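Local atomic coordinates of ferredoxin (Rhodopseudomonas palustris, PDB entry 4LTU), a protein that carries a [2Fe-2S] cluster and, as a member of the adrenodoxin/putidaredoxin family, probably shuttles electrons between redox partner proteins. Residues D17-I20 / G21-A24. Sequence-based numbering, arbitrary orientation.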
loop_
_atom_site.group_PDB
_atom_site.type_symbol
_atom_site.label_atom_id
_atom_site.label_comp_id
_atom_site.label_asym_id
_atom_site.label_seq_id
_atom_site.Cartn_x
_atom_site.Cartn_y
_atom_site.Cartn_z
ATOM N N ASP A 17 5.220 5.192 -11.537
ATOM C CA ASP A 17 6.636 5.294 -11.233
ATOM C C ASP A 17 6.853 5.542 -9.742
ATOM O O ASP A 17 6.008 6.120 -9.045
ATOM C CB ASP A 17 7.260 6.403 -12.064
ATOM C CG ASP A 17 6.941 6.252 -13.542
ATOM O OD1 ASP A 17 7.869 5.971 -14.311
ATOM O OD2 ASP A 17 5.754 6.390 -13.933
ATOM N N ALA A 18 7.989 5.074 -9.261
ATOM C CA ALA A 18 8.382 5.288 -7.908
ATOM C C ALA A 18 9.893 5.237 -7.888
ATOM O O ALA A 18 10.507 4.399 -8.543
ATOM C CB ALA A 18 7.787 4.218 -6.994
ATOM N N ALA A 19 10.495 6.157 -7.154
ATOM C CA ALA A 19 11.932 6.129 -6.981
ATOM C C ALA A 19 12.178 5.156 -5.845
ATOM O O ALA A 19 11.242 4.788 -5.129
ATOM C CB ALA A 19 12.433 7.528 -6.624
ATOM N N ILE A 20 13.425 4.727 -5.689
ATOM C CA ILE A 20 13.832 3.951 -4.560
ATOM C C ILE A 20 13.656 4.861 -3.332
ATOM O O ILE A 20 14.046 6.037 -3.359
ATOM C CB ILE A 20 15.298 3.496 -4.718
ATOM C CG1 ILE A 20 15.478 2.764 -6.054
ATOM C CG2 ILE A 20 15.710 2.578 -3.571
ATOM C CD1 ILE A 20 16.923 2.364 -6.378
ATOM N N GLY A 21 13.008 4.328 -2.293
ATOM C CA GLY A 21 12.784 5.079 -1.057
ATOM C C GLY A 21 11.403 5.688 -0.879
ATOM O O GLY A 21 10.971 5.909 0.255
ATOM N N ASP A 22 10.720 6.008 -1.981
ATOM C CA ASP A 22 9.331 6.429 -1.876
ATOM C C ASP A 22 8.553 5.308 -1.219
ATOM O O ASP A 22 8.797 4.120 -1.475
ATOM C CB ASP A 22 8.685 6.728 -3.236
ATOM C CG ASP A 22 9.414 7.807 -4.034
ATOM O OD1 ASP A 22 10.267 8.518 -3.494
ATOM O OD2 ASP A 22 9.121 7.945 -5.229
ATOM N N SER A 23 7.637 5.688 -0.335
ATOM C CA SER A 23 6.625 4.768 0.092
ATOM C C SER A 23 5.678 4.551 -1.105
ATOM O O SER A 23 5.665 5.349 -2.042
ATOM C CB SER A 23 5.899 5.331 1.298
ATOM O OG SER A 23 5.092 6.409 0.894
ATOM N N ALA A 24 4.897 3.478 -1.048
ATOM C CA ALA A 24 3.884 3.139 -2.052
ATOM C C ALA A 24 2.766 4.168 -2.078
ATOM O O ALA A 24 2.147 4.401 -3.117
ATOM C CB ALA A 24 3.314 1.726 -1.781
#
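Asp-22 reaches back over the turn to Ala-19, and its carboxylate oxygen OD2 accepts the backbone N-H of Ala-19 at 3.0 Å from OD2 to N. The N-H points fairly straight at its acceptor (158°), yet it arrives from above the carboxylate, 63° out of the plane of that group, so a face rather than the rim of the carboxylate is used. CG of Asp-22 sits beside its own backbone N (chi1 -58°), anti to the carbonyl carbon, which brings the carboxylate to the N-H of Ala-19. The methyl CB of Ala-19 lies alongside, 3.6 Å from OD2 of Asp-22, and CA of Ala-18 is 3.8 Å from the same oxygen. A second link runs the other way: the backbone N of Asp-22 makes a weak hydrogen bond to O of Ala-19, 3.4 Å long. This is the backbone bond across a type II beta turn from Ala-19 to Asp-22, with Ile-20 and Gly-21 at its corners; the carboxylate adds a second tie between the same two residues. Gly-21 has a positive phi; a CB there would lie 2.4 Å from O of Ile-20, a clash that glycine avoids. Cutting the side chain of Asp-22 back to an alanine is likely to leave the amide of Ala-19 without its carboxylate acceptor, with just the weak backbone bond remaining between the two residues. This exposed turn joins strand 13-17, at an edge of the sheet, to helix 24-29 in the beta-grasp fold of [2Fe-2S] ferredoxins; the side chain of Asp-22 is about 13 Å from the bound cluster. Farther out, backbone hydrogen bonds tie Gly-21 and Asp-22 to Ile-91 and Ala-18 to Pro-2. At the helix start, Ser-23 is the N-cap, its OG hydrogen-bonded to N of Phe-26.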